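Local coordinates for YkuI protein (Bacillus subtilis, PDB 2BAS) that binds the bacterial second messenger cyclic di-GMP and, as an EAL-domain protein, probably acts as a phosphodiesterase that cleaves it, at residues Asp36-Tyr41 and Leu86-Arg91; Ser183-Ile188 and Leu216-Leu221; Phe239-Ala244 and Gly254-Ser259; Lys323-Glu328 and Met413-Asp418. All coordinates share one frame; numbering follows the deposited sequence.

Interaction 1. Residues Asp36-Tyr41 and Leu86-Arg91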
loop_
_atom_site.group_PDB
_atom_site.type_symbol
_atom_site.label_atom_id
_atom_site.label_comp_id
_atom_site.label_asym_id
_atom_site.label_seq_id
_atom_site.Cartn_x
_atom_site.Cartn_y
_atom_site.Cartn_z
ATOM N N ASP A 36 5.084 44.124 -13.032
ATOM C CA ASP A 36 4.921 44.006 -14.489
ATOM C C ASP A 36 5.938 43.089 -15.197
ATOM O O ASP A 36 5.617 42.502 -16.232
ATOM C CB ASP A 36 4.911 45.394 -15.140
ATOM C CG ASP A 36 3.757 46.255 -14.652
ATOM O OD1 ASP A 36 2.631 45.723 -14.489
ATOM O OD2 ASP A 36 3.976 47.468 -14.427
ATOM N N ASP A 37 7.149 42.970 -14.649
ATOM C CA ASP A 37 8.185 42.102 -15.226
ATOM C C ASP A 37 7.890 40.622 -14.983
ATOM O O ASP A 37 8.426 39.748 -15.663
ATOM C CB ASP A 37 9.568 42.443 -14.655
ATOM C CG ASP A 37 10.072 43.816 -15.087
ATOM O OD1 ASP A 37 9.797 44.246 -16.232
ATOM O OD2 ASP A 37 10.768 44.462 -14.275
ATOM N N VAL A 38 7.039 40.362 -13.996
ATOM C CA VAL A 38 6.623 39.013 -13.616
ATOM C C VAL A 38 5.993 38.269 -14.798
ATOM O O VAL A 38 5.248 38.862 -15.592
ATOM C CB VAL A 38 5.650 39.077 -12.412
ATOM C CG1 VAL A 38 4.829 37.822 -12.293
ATOM C CG2 VAL A 38 6.424 39.343 -11.132
ATOM N N LEU A 39 6.307 36.981 -14.914
ATOM C CA LEU A 39 5.813 36.179 -16.019
ATOM C C LEU A 39 5.715 34.690 -15.671
ATOM O O LEU A 39 6.429 34.212 -14.784
ATOM C CB LEU A 39 6.707 36.381 -17.260
ATOM C CG LEU A 39 8.137 35.818 -17.308
ATOM C CD1 LEU A 39 8.742 36.025 -18.689
ATOM C CD2 LEU A 39 9.051 36.415 -16.223
ATOM N N PRO A 40 4.815 33.955 -16.359
ATOM C CA PRO A 40 4.787 32.504 -16.217
ATOM C C PRO A 40 5.811 31.790 -17.097
ATOM O O PRO A 40 6.078 32.215 -18.215
ATOM C CB PRO A 40 3.371 32.138 -16.669
ATOM C CG PRO A 40 3.008 33.188 -17.658
ATOM C CD PRO A 40 3.746 34.437 -17.259
ATOM N N TYR A 41 6.398 30.725 -16.566
ATOM C CA TYR A 41 7.161 29.783 -17.363
ATOM C C TYR A 41 6.381 28.480 -17.389
ATOM O O TYR A 41 5.369 28.344 -16.690
ATOM C CB TYR A 41 8.542 29.567 -16.767
ATOM C CG TYR A 41 9.647 30.263 -17.508
ATOM C CD1 TYR A 41 9.493 31.570 -17.972
ATOM C CD2 TYR A 41 10.865 29.619 -17.728
ATOM C CE1 TYR A 41 10.524 32.215 -18.648
ATOM C CE2 TYR A 41 11.906 30.255 -18.400
ATOM C CZ TYR A 41 11.724 31.550 -18.857
ATOM O OH TYR A 41 12.750 32.180 -19.524
ATOM N N LEU A 86 -0.941 36.726 -3.123
ATOM C CA LEU A 86 -2.083 36.576 -4.026
ATOM C C LEU A 86 -2.020 37.555 -5.200
ATOM O O LEU A 86 -2.365 37.184 -6.318
ATOM C CB LEU A 86 -3.423 36.693 -3.278
ATOM C CG LEU A 86 -3.824 35.529 -2.355
ATOM C CD1 LEU A 86 -5.016 35.908 -1.467
ATOM C CD2 LEU A 86 -4.106 34.224 -3.124
ATOM N N GLU A 87 -1.573 38.786 -4.950
ATOM C CA GLU A 87 -1.393 39.770 -6.025
ATOM C C GLU A 87 -0.433 39.287 -7.127
ATOM O O GLU A 87 -0.692 39.470 -8.319
ATOM C CB GLU A 87 -0.914 41.114 -5.464
ATOM C CG GLU A 87 -0.902 42.258 -6.485
ATOM C CD GLU A 87 -0.475 43.598 -5.894
ATOM O OE1 GLU A 87 -0.336 44.573 -6.669
ATOM O OE2 GLU A 87 -0.284 43.689 -4.660
ATOM N N VAL A 88 0.676 38.688 -6.717
ATOM C CA VAL A 88 1.647 38.161 -7.655
ATOM C C VAL A 88 1.084 36.904 -8.331
ATOM O O VAL A 88 1.113 36.781 -9.554
ATOM C CB VAL A 88 2.992 37.871 -6.954
ATOM C CG1 VAL A 88 3.992 37.227 -7.916
ATOM C CG2 VAL A 88 3.569 39.153 -6.372
ATOM N N ASP A 89 0.557 35.987 -7.528
ATOM C CA ASP A 89 -0.012 34.741 -8.035
ATOM C C ASP A 89 -1.058 34.982 -9.122
ATOM O O ASP A 89 -1.008 34.364 -10.181
ATOM C CB ASP A 89 -0.615 33.939 -6.886
ATOM C CG ASP A 89 -0.966 32.522 -7.277
ATOM O OD1 ASP A 89 -0.109 31.830 -7.895
ATOM O OD2 ASP A 89 -2.105 32.101 -6.945
ATOM N N ASN A 90 -1.981 35.901 -8.863
ATOM C CA ASN A 90 -3.003 36.282 -9.837
ATOM C C ASN A 90 -2.443 36.801 -11.169
ATOM O O ASN A 90 -2.963 36.473 -12.239
ATOM C CB ASN A 90 -4.005 37.274 -9.221
ATOM C CG ASN A 90 -4.940 36.613 -8.189
ATOM O OD1 ASN A 90 -5.161 35.399 -8.206
ATOM N ND2 ASN A 90 -5.494 37.422 -7.293
ATOM N N ARG A 91 -1.378 37.592 -11.114
ATOM C CA ARG A 91 -0.760 38.083 -12.338
ATOM C C ARG A 91 -0.239 36.907 -13.167
ATOM O O ARG A 91 -0.575 36.772 -14.345
ATOM C CB ARG A 91 0.341 39.113 -12.042
ATOM C CG ARG A 91 0.930 39.816 -13.282
ATOM C CD ARG A 91 -0.054 40.787 -13.929
ATOM N NE ARG A 91 -0.210 41.990 -13.122
ATOM C CZ ARG A 91 0.447 43.129 -13.330
ATOM N NH1 ARG A 91 0.240 44.169 -12.531
ATOM N NH2 ARG A 91 1.310 43.237 -14.333
#
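Val38 and Val88 carry the buried part of this contact, and Asp36 and Arg91 its solvent side. On the buried side, Val38 CG1 lies 4.5 Å from Val88 CG1. It is as far from Arg91 CG, so the methyl rests against both a valine branch and the start of the arginine chain. Ile62 and Ile92 add to the apolar cover of Val38. The contact sets helix 82-100 against the edge of the barrel of the EAL domain. There strand 38-47 runs antiparallel to both of its neighbours, 53-64 and 249-252, as in the modified TIM barrel of this family. Towards solvent the contact becomes polar. Arg91 sends CG anti to its own N (chi1 -173°), then bends at chi2 and chi3, which carries the guanidinium over to Asp36. NH2 gives a hydrogen bond of 2.8 Å to Asp36 OD1, part of a salt bridge. The bond is nearly straight (171°) and stays in the guanidinium plane. It uses the anti lone pair of OD1, and the two flat groups are turned 36° apart. With an alanine here, the exposed Asp36 carboxylate would probably lose its charged mate, and Val38 CG1 the aliphatic chain beside it.

Interaction 2. Residues Ser183-Ile188 and Leu216-Leu221; sequences SNLDRI and LYSISL
No ring, amide or other flat group takes part where Leu185 meets Ile219 and Ser218, so there are no faces or edges to assign. The contact is made by a leucine methyl, an isoleucine methylene and one hydroxyl. One branch of Leu185 does the touching. Its CD2 lies 4.2 Å from Ile219 CG1 and 4.4 Å from Ser218 OG, and so faces two successive residues of helix 216-221. Leu185 CG stands anti to the carbonyl carbon (chi1 -58°), from where CD2 reaches the other helix. Leu185 is also the first residue of its helix, just after the N-cap position held by Asn184. Helices 185-191 and 211-226 are successive helices of the EAL barrel, linked through strand 195-199. Ile188 and Ile219 both rest on Leu196 of that strand. The second subunit comes in here too: its Ile219 packs on Leu185, and its Tyr212 OH is hydrogen-bonded to Asp186 OD2. Ser218 OG already has a partner within its own helix, the carbonyl O of Val215. The hydroxyl can therefore lie buried beside the Leu185 methyl with its polar need met inside its own helix. Between these two segments the hold is thus one of apolar packing, with no directional bond.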
loop_
_atom_site.group_PDB
_atom_site.type_symbol
_atom_site.label_atom_id
_atom_site.label_comp_id
_atom_site.label_asym_id
_atom_site.label_seq_id
_atom_site.Cartn_x
_atom_site.Cartn_y
_atom_site.Cartn_z
ATOM N N SER A 183 2.510 10.942 3.170
ATOM C CA SER A 183 2.333 9.504 2.937
ATOM C C SER A 183 1.359 8.901 3.958
ATOM O O SER A 183 1.766 8.239 4.924
ATOM C CB SER A 183 3.685 8.776 3.044
ATOM O OG SER A 183 4.255 8.964 4.331
ATOM N N ASN A 184 0.085 9.154 3.702
ATOM C CA ASN A 184 -1.015 8.654 4.542
ATOM C C ASN A 184 -2.117 8.057 3.657
ATOM O O ASN A 184 -2.769 8.767 2.875
ATOM C CB ASN A 184 -1.614 9.785 5.380
ATOM C CG ASN A 184 -2.469 9.268 6.544
ATOM O OD1 ASN A 184 -3.151 8.254 6.402
ATOM N ND2 ASN A 184 -2.473 9.908 7.699
ATOM N N LEU A 185 -2.259 6.731 3.743
ATOM C CA LEU A 185 -3.260 5.958 3.009
ATOM C C LEU A 185 -4.706 6.370 3.330
ATOM O O LEU A 185 -5.503 6.618 2.421
ATOM C CB LEU A 185 -3.066 4.467 3.291
ATOM C CG LEU A 185 -1.691 3.869 2.952
ATOM C CD1 LEU A 185 -1.515 2.508 3.599
ATOM C CD2 LEU A 185 -1.449 3.774 1.448
ATOM N N ASP A 186 -5.027 6.450 4.623
ATOM C CA ASP A 186 -6.359 6.852 5.084
ATOM C C ASP A 186 -6.827 8.116 4.372
ATOM O O ASP A 186 -8.015 8.275 4.104
ATOM C CB ASP A 186 -6.373 7.097 6.609
ATOM C CG ASP A 186 -6.662 5.829 7.431
ATOM O OD1 ASP A 186 -7.628 5.852 8.223
ATOM O OD2 ASP A 186 -5.934 4.817 7.312
ATOM N N ARG A 187 -5.881 8.993 4.054
ATOM C CA ARG A 187 -6.195 10.328 3.549
ATOM C C ARG A 187 -6.346 10.420 2.042
ATOM O O ARG A 187 -7.237 11.125 1.536
ATOM C CB ARG A 187 -5.169 11.331 4.073
ATOM C CG ARG A 187 -5.401 11.642 5.535
ATOM C CD ARG A 187 -4.299 12.451 6.147
ATOM N NE ARG A 187 -4.805 13.174 7.310
ATOM C CZ ARG A 187 -4.817 14.498 7.422
ATOM N NH1 ARG A 187 -4.313 15.264 6.456
ATOM N NH2 ARG A 187 -5.304 15.056 8.524
ATOM N N ILE A 188 -5.487 9.712 1.370
ATOM C CA ILE A 188 -5.568 9.563 -0.086
ATOM C C ILE A 188 -6.933 8.988 -0.494
ATOM O O ILE A 188 -7.622 9.533 -1.367
ATOM C CB ILE A 188 -4.465 8.612 -0.578
ATOM C CG1 ILE A 188 -3.055 9.202 -0.400
ATOM C CG2 ILE A 188 -4.602 8.264 -2.066
ATOM C CD1 ILE A 188 -1.933 8.176 -0.588
ATOM N N LEU A 216 6.203 3.223 -1.620
ATOM C CA LEU A 216 5.688 3.586 -2.941
ATOM C C LEU A 216 4.859 2.472 -3.558
ATOM O O LEU A 216 3.839 2.726 -4.206
ATOM C CB LEU A 216 6.822 3.979 -3.896
ATOM C CG LEU A 216 7.486 5.340 -3.648
ATOM C CD1 LEU A 216 8.475 5.647 -4.759
ATOM C CD2 LEU A 216 6.452 6.472 -3.512
ATOM N N TYR A 217 5.318 1.242 -3.352
ATOM C CA TYR A 217 4.635 0.055 -3.850
ATOM C C TYR A 217 3.203 -0.081 -3.290
ATOM O O TYR A 217 2.270 -0.343 -4.054
ATOM C CB TYR A 217 5.503 -1.197 -3.596
ATOM C CG TYR A 217 4.769 -2.516 -3.589
ATOM C CD1 TYR A 217 4.371 -3.132 -4.782
ATOM C CD2 TYR A 217 4.484 -3.163 -2.375
ATOM C CE1 TYR A 217 3.694 -4.373 -4.759
ATOM C CE2 TYR A 217 3.808 -4.388 -2.339
ATOM C CZ TYR A 217 3.421 -4.985 -3.529
ATOM O OH TYR A 217 2.758 -6.188 -3.478
ATOM N N SER A 218 3.024 0.124 -1.987
ATOM C CA SER A 218 1.687 0.056 -1.401
ATOM C C SER A 218 0.801 1.220 -1.848
ATOM O O SER A 218 -0.420 1.061 -2.005
ATOM C CB SER A 218 1.736 -0.021 0.127
ATOM O OG SER A 218 2.080 1.231 0.682
ATOM N N ILE A 219 1.410 2.384 -2.046
ATOM C CA ILE A 219 0.685 3.548 -2.553
ATOM C C ILE A 219 0.232 3.291 -3.994
ATOM O O ILE A 219 -0.897 3.619 -4.370
ATOM C CB ILE A 219 1.544 4.826 -2.457
ATOM C CG1 ILE A 219 1.690 5.233 -0.985
ATOM C CG2 ILE A 219 0.923 5.952 -3.287
ATOM C CD1 ILE A 219 2.707 6.352 -0.705
ATOM N N SER A 220 1.123 2.699 -4.783
ATOM C CA SER A 220 0.860 2.351 -6.176
ATOM C C SER A 220 -0.395 1.462 -6.299
ATOM O O SER A 220 -1.250 1.698 -7.158
ATOM C CB SER A 220 2.093 1.634 -6.736
ATOM O OG SER A 220 2.056 1.490 -8.140
ATOM N N LEU A 221 -0.496 0.455 -5.426
ATOM C CA LEU A 221 -1.630 -0.474 -5.405
ATOM C C LEU A 221 -2.936 0.214 -5.094
ATOM O O LEU A 221 -3.914 0.053 -5.827
ATOM C CB LEU A 221 -1.439 -1.571 -4.353
ATOM C CG LEU A 221 -0.346 -2.621 -4.524
ATOM C CD1 LEU A 221 -0.483 -3.603 -3.374
ATOM C CD2 LEU A 221 -0.400 -3.331 -5.886
#

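Interaction 3. Residues Phe239-Ala244 and Gly254-Ser259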
loop_
_atom_site.group_PDB
_atom_site.type_symbol
_atom_site.label_atom_id
_atom_site.label_comp_id
_atom_site.label_asym_id
_atom_site.label_seq_id
_atom_site.Cartn_x
_atom_site.Cartn_y
_atom_site.Cartn_z
ATOM N N PHE A 239 17.874 6.245 -14.454
ATOM C CA PHE A 239 17.298 5.285 -13.509
ATOM C C PHE A 239 15.973 5.753 -12.886
ATOM O O PHE A 239 15.177 4.928 -12.415
ATOM C CB PHE A 239 18.316 4.896 -12.422
ATOM C CG PHE A 239 18.634 6.003 -11.448
ATOM C CD1 PHE A 239 17.851 6.194 -10.302
ATOM C CD2 PHE A 239 19.723 6.846 -11.665
ATOM C CE1 PHE A 239 18.142 7.211 -9.397
ATOM C CE2 PHE A 239 20.022 7.864 -10.766
ATOM C CZ PHE A 239 19.228 8.048 -9.634
ATOM N N GLN A 240 15.747 7.068 -12.876
ATOM C CA GLN A 240 14.505 7.645 -12.339
ATOM C C GLN A 240 13.336 7.489 -13.313
ATOM O O GLN A 240 12.213 7.194 -12.901
ATOM C CB GLN A 240 14.714 9.111 -11.951
ATOM C CG GLN A 240 15.551 9.284 -10.686
ATOM C CD GLN A 240 16.072 10.696 -10.486
ATOM O OE1 GLN A 240 16.183 11.164 -9.356
ATOM N NE2 GLN A 240 16.405 11.373 -11.576
ATOM N N LEU A 241 13.615 7.678 -14.602
ATOM C CA LEU A 241 12.632 7.448 -15.655
ATOM C C LEU A 241 12.312 5.961 -15.716
ATOM O O LEU A 241 11.142 5.570 -15.778
ATOM C CB LEU A 241 13.160 7.935 -17.006
ATOM C CG LEU A 241 12.207 7.808 -18.200
ATOM C CD1 LEU A 241 10.914 8.596 -17.975
ATOM C CD2 LEU A 241 12.896 8.240 -19.482
ATOM N N GLN A 242 13.366 5.145 -15.692
ATOM C CA GLN A 242 13.257 3.695 -15.568
ATOM C C GLN A 242 12.326 3.355 -14.413
ATOM O O GLN A 242 11.338 2.642 -14.594
ATOM C CB GLN A 242 14.655 3.084 -15.363
ATOM C CG GLN A 242 14.747 1.859 -14.429
ATOM C CD GLN A 242 14.319 0.555 -15.081
ATOM O OE1 GLN A 242 15.033 -0.007 -15.925
ATOM N NE2 GLN A 242 13.157 0.051 -14.674
ATOM N N TYR A 243 12.616 3.900 -13.236
ATOM C CA TYR A 243 11.826 3.586 -12.062
ATOM C C TYR A 243 10.344 3.908 -12.248
ATOM O O TYR A 243 9.489 3.063 -11.962
ATOM C CB TYR A 243 12.380 4.271 -10.815
ATOM C CG TYR A 243 11.600 3.904 -9.588
ATOM C CD1 TYR A 243 11.950 2.793 -8.831
ATOM C CD2 TYR A 243 10.478 4.653 -9.200
ATOM C CE1 TYR A 243 11.211 2.436 -7.702
ATOM C CE2 TYR A 243 9.731 4.307 -8.077
ATOM C CZ TYR A 243 10.104 3.195 -7.333
ATOM O OH TYR A 243 9.376 2.847 -6.219
ATOM N N ALA A 244 10.050 5.120 -12.719
ATOM C CA ALA A 244 8.671 5.582 -12.904
ATOM C C ALA A 244 7.890 4.651 -13.817
ATOM O O ALA A 244 6.767 4.233 -13.515
ATOM C CB ALA A 244 8.664 6.990 -13.472
ATOM N N GLY A 254 10.390 16.376 -15.652
ATOM C CA GLY A 254 11.719 16.671 -15.116
ATOM C C GLY A 254 12.762 17.192 -16.106
ATOM O O GLY A 254 12.543 17.201 -17.331
ATOM N N TYR A 255 13.906 17.619 -15.564
ATOM C CA TYR A 255 15.048 18.067 -16.373
ATOM C C TYR A 255 15.440 17.039 -17.426
ATOM O O TYR A 255 15.725 17.403 -18.568
ATOM C CB TYR A 255 16.271 18.387 -15.500
ATOM C CG TYR A 255 16.079 19.562 -14.574
ATOM C CD1 TYR A 255 15.896 20.855 -15.078
ATOM C CD2 TYR A 255 16.095 19.394 -13.189
ATOM C CE1 TYR A 255 15.715 21.949 -14.224
ATOM C CE2 TYR A 255 15.912 20.487 -12.322
ATOM C CZ TYR A 255 15.722 21.757 -12.846
ATOM O OH TYR A 255 15.546 22.835 -11.998
ATOM N N TYR A 256 15.448 15.762 -17.042
ATOM C CA TYR A 256 15.847 14.687 -17.951
ATOM C C TYR A 256 15.001 14.691 -19.213
ATOM O O TYR A 256 15.522 14.485 -20.305
ATOM C CB TYR A 256 15.801 13.305 -17.276
ATOM C CG TYR A 256 16.357 12.203 -18.155
ATOM C CD1 TYR A 256 17.732 12.075 -18.358
ATOM C CD2 TYR A 256 15.510 11.306 -18.801
ATOM C CE1 TYR A 256 18.248 11.083 -19.173
ATOM C CE2 TYR A 256 16.017 10.301 -19.618
ATOM C CZ TYR A 256 17.389 10.198 -19.801
ATOM O OH TYR A 256 17.904 9.210 -20.608
ATOM N N LEU A 257 13.705 14.944 -19.057
ATOM C CA LEU A 257 12.801 15.009 -20.195
ATOM C C LEU A 257 12.902 16.359 -20.900
ATOM O O LEU A 257 13.408 16.429 -22.018
ATOM C CB LEU A 257 11.363 14.710 -19.779
ATOM C CG LEU A 257 11.129 13.331 -19.164
ATOM C CD1 LEU A 257 9.719 13.226 -18.671
ATOM C CD2 LEU A 257 11.426 12.220 -20.154
ATOM N N VAL A 258 12.435 17.419 -20.241
ATOM C CA VAL A 258 12.471 18.778 -20.790
ATOM C C VAL A 258 12.487 19.814 -19.665
ATOM O O VAL A 258 11.608 19.824 -18.810
ATOM C CB VAL A 258 11.271 19.062 -21.748
ATOM C CG1 VAL A 258 11.183 20.530 -22.086
ATOM C CG2 VAL A 258 11.404 18.281 -23.043
ATOM N N SER A 259 13.498 20.678 -19.677
ATOM C CA SER A 259 13.615 21.788 -18.720
ATOM C C SER A 259 12.483 22.836 -18.884
ATOM O O SER A 259 11.787 22.843 -19.900
ATOM C CB SER A 259 14.962 22.517 -18.913
ATOM O OG SER A 259 14.999 23.137 -20.191
#
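Leu241 is the residue of helix 239-244 that meets Tyr256 and Leu257. The helix belongs to a beta-alpha-beta crossover of the EAL barrel: it joins the parallel strands 229-233 and 249-252. Segment 254-259 is the loop that follows the second of these strands. At the start of the segment, Phe239 O accepts a backbone hydrogen bond from Tyr243 N at 2.9 Å. Gln240 O does the same for Ala244 N. Leu241 comes next and points at the loop. Its CG is anti to the backbone N (chi1 -178°), which places the fork of the side chain between the two loop residues, one methyl for each. CD2 goes to the tyrosine. It sits at the edge of the Tyr256 ring, close to the ring plane, 3.7 Å from CE2 and 4.1 Å from CD2 of that ring. The two side chains cross at about a right angle. Tyr256 OH is hydrogen-bonded to Glu277 OE1, and its ring makes a cation-pi contact with Arg273. Both partners lie on helix 271-311, so the ring links the barrel to this long helix. Further along, Tyr243 turns to helix 211-226, and Ala244 rests on Phe252. On the loop side, Gly254 has backbone angles at which a side chain would run into the preceding carbonyl O. Its own carbonyl O accepts a bond of 2.9 Å from Val258 N, which holds the turn that presents Tyr256 and Leu257. The other methyl of the fork, Leu241 CD1, lies 4.3 Å from Leu257 CD2.

Interaction 4. Residues Lys323-Glu328 and Met413-Asp418; sequences KKLAEE and MYLFID
Leu325 meets Leu415 and Ile417 where helix 318-328 lies against an antiparallel six-stranded sheet, in the C-terminal domain. The sheet is consistent with a PAS-like fold, and strand 413-419 is one of its inner strands, between 335-340 and 401-409. The contact between the segments is apolar. Leu325 and Leu415 reach toward each other tip to tip. Leu325 CD2 comes 3.8 Å from Leu415 CD1 and 3.9 Å from Leu415 CD2, so a single methyl rests on the fork of the other leucine. Both leucines hold CG anti to the backbone N (chi1 -172° for Leu325, 175° for Leu415), and each fork is thereby extended toward its partner. Ala306, Val307 and Val303 of helix 271-311 pack on Leu325, Leu415 and Ile417 in turn. The strand fixes which residues can take part: Leu415 and Ile417 point to the helix, while Tyr414, on the other face of the strand, packs on helix 374-384. The ionic interactions lie at the borders. Glu328 OE1 forms a salt bridge with Arg302 NH2, and Asp418 OD2 one with Arg335 NH2. Along the strand, the same Leu325 CD2 also reaches Ile417 CD1, at 4.5 Å.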
loop_
_atom_site.group_PDB
_atom_site.type_symbol
_atom_site.label_atom_id
_atom_site.label_comp_id
_atom_site.label_asym_id
_atom_site.label_seq_id
_atom_site.Cartn_x
_atom_site.Cartn_y
_atom_site.Cartn_z
ATOM N N LYS A 323 11.250 -34.103 7.436
ATOM C CA LYS A 323 12.589 -34.152 8.007
ATOM C C LYS A 323 13.548 -34.688 6.958
ATOM O O LYS A 323 14.685 -34.214 6.834
ATOM C CB LYS A 323 12.626 -35.047 9.248
ATOM C CG LYS A 323 11.758 -34.584 10.410
ATOM C CD LYS A 323 11.818 -35.605 11.519
ATOM C CE LYS A 323 10.783 -35.324 12.584
ATOM N NZ LYS A 323 10.719 -36.466 13.555
ATOM N N LYS A 324 13.071 -35.677 6.205
ATOM C CA LYS A 324 13.835 -36.275 5.124
ATOM C C LYS A 324 13.877 -35.325 3.932
ATOM O O LYS A 324 14.913 -35.173 3.301
ATOM C CB LYS A 324 13.246 -37.626 4.715
ATOM C CG LYS A 324 13.324 -38.726 5.777
ATOM C CD LYS A 324 12.837 -40.055 5.192
ATOM C CE LYS A 324 12.704 -41.173 6.233
ATOM N NZ LYS A 324 11.522 -40.998 7.127
ATOM N N LEU A 325 12.757 -34.677 3.618
ATOM C CA LEU A 325 12.775 -33.696 2.535
ATOM C C LEU A 325 13.800 -32.586 2.822
ATOM O O LEU A 325 14.598 -32.237 1.947
ATOM C CB LEU A 325 11.383 -33.116 2.268
ATOM C CG LEU A 325 11.267 -32.218 1.024
ATOM C CD1 LEU A 325 11.586 -32.988 -0.262
ATOM C CD2 LEU A 325 9.889 -31.553 0.934
ATOM N N ALA A 326 13.789 -32.080 4.057
ATOM C CA ALA A 326 14.695 -31.013 4.489
ATOM C C ALA A 326 16.139 -31.325 4.161
ATOM O O ALA A 326 16.852 -30.474 3.632
ATOM C CB ALA A 326 14.552 -30.745 5.984
ATOM N N GLU A 327 16.560 -32.543 4.484
ATOM C CA GLU A 327 17.917 -32.998 4.220
ATOM C C GLU A 327 18.216 -33.126 2.732
ATOM O O GLU A 327 19.322 -32.814 2.292
ATOM C CB GLU A 327 18.199 -34.316 4.952
ATOM C CG GLU A 327 18.282 -34.178 6.480
ATOM C CD GLU A 327 19.525 -33.416 6.971
ATOM O OE1 GLU A 327 20.243 -32.777 6.159
ATOM O OE2 GLU A 327 19.782 -33.452 8.191
ATOM N N GLU A 328 17.232 -33.577 1.961
ATOM C CA GLU A 328 17.365 -33.666 0.509
ATOM C C GLU A 328 17.486 -32.269 -0.112
ATOM O O GLU A 328 18.248 -32.067 -1.058
ATOM C CB GLU A 328 16.168 -34.411 -0.087
ATOM C CG GLU A 328 16.268 -34.677 -1.584
ATOM C CD GLU A 328 17.421 -35.594 -1.941
ATOM O OE1 GLU A 328 18.260 -35.180 -2.765
ATOM O OE2 GLU A 328 17.500 -36.717 -1.390
HETATM N N MSE A 413 -3.290 -31.858 0.085
HETATM C CA MSE A 413 -2.318 -31.411 1.088
HETATM C C MSE A 413 -1.390 -30.408 0.426
HETATM O O MSE A 413 -1.270 -30.379 -0.791
HETATM C CB MSE A 413 -1.534 -32.584 1.674
HETATM C CG MSE A 413 -2.336 -33.453 2.612
HETATM SE SE MSE A 413 -1.394 -35.116 3.079
HETATM C CE MSE A 413 -2.874 -36.119 4.010
ATOM N N TYR A 414 -0.746 -29.564 1.215
ATOM C CA TYR A 414 0.084 -28.535 0.632
ATOM C C TYR A 414 1.399 -28.409 1.372
ATOM O O TYR A 414 1.452 -28.465 2.599
ATOM C CB TYR A 414 -0.686 -27.200 0.537
ATOM C CG TYR A 414 -1.924 -27.356 -0.302
ATOM C CD1 TYR A 414 -3.142 -27.695 0.278
ATOM C CD2 TYR A 414 -1.865 -27.237 -1.686
ATOM C CE1 TYR A 414 -4.284 -27.896 -0.502
ATOM C CE2 TYR A 414 -3.001 -27.432 -2.480
ATOM C CZ TYR A 414 -4.205 -27.761 -1.881
ATOM O OH TYR A 414 -5.332 -27.945 -2.663
ATOM N N LEU A 415 2.457 -28.246 0.586
ATOM C CA LEU A 415 3.805 -28.236 1.075
ATOM C C LEU A 415 4.366 -26.829 0.906
ATOM O O LEU A 415 4.172 -26.181 -0.135
ATOM C CB LEU A 415 4.615 -29.251 0.276
ATOM C CG LEU A 415 6.126 -29.413 0.451
ATOM C CD1 LEU A 415 6.474 -30.071 1.789
ATOM C CD2 LEU A 415 6.652 -30.249 -0.724
ATOM N N PHE A 416 5.054 -26.358 1.943
ATOM C CA PHE A 416 5.634 -25.037 1.900
ATOM C C PHE A 416 7.108 -25.133 2.233
ATOM O O PHE A 416 7.498 -25.771 3.226
ATOM C CB PHE A 416 4.878 -24.107 2.835
ATOM C CG PHE A 416 3.425 -23.990 2.500
ATOM C CD1 PHE A 416 2.498 -24.878 3.047
ATOM C CD2 PHE A 416 2.987 -23.026 1.607
ATOM C CE1 PHE A 416 1.161 -24.804 2.719
ATOM C CE2 PHE A 416 1.658 -22.933 1.275
ATOM C CZ PHE A 416 0.738 -23.815 1.831
ATOM N N ILE A 417 7.921 -24.553 1.353
ATOM C CA ILE A 417 9.370 -24.543 1.493
ATOM C C ILE A 417 9.849 -23.097 1.437
ATOM O O ILE A 417 9.723 -22.446 0.404
ATOM C CB ILE A 417 10.032 -25.313 0.361
ATOM C CG1 ILE A 417 9.534 -26.762 0.320
ATOM C CG2 ILE A 417 11.520 -25.260 0.509
ATOM C CD1 ILE A 417 9.899 -27.496 -0.966
ATOM N N ASP A 418 10.381 -22.595 2.548
ATOM C CA ASP A 418 10.897 -21.220 2.611
ATOM C C ASP A 418 12.353 -21.219 2.189
ATOM O O ASP A 418 13.123 -22.057 2.644
ATOM C CB ASP A 418 10.743 -20.644 4.028
ATOM C CG ASP A 418 9.272 -20.457 4.440
ATOM O OD1 ASP A 418 8.382 -20.431 3.550
ATOM O OD2 ASP A 418 9.008 -20.331 5.662
#

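From the N terminus, the four contacts close one after another; none nests in or crosses another. Interaction 1 closes a loop of 44 residues and ties the first long strand of the EAL barrel to helix 82-100. Interaction 2 spans 27 residues and joins two successive helices of the barrel near the second subunit. Interaction 3 closes the shortest loop, nine residues, between a helix and the turn after strand 249-252. Interactions 2 and 3 touch through packing of Leu216 against Tyr243. Helix 271-311 then leads to the C-terminal domain. There interaction 4 spans 84 residues, its centre about 69 Å from that of interaction 1.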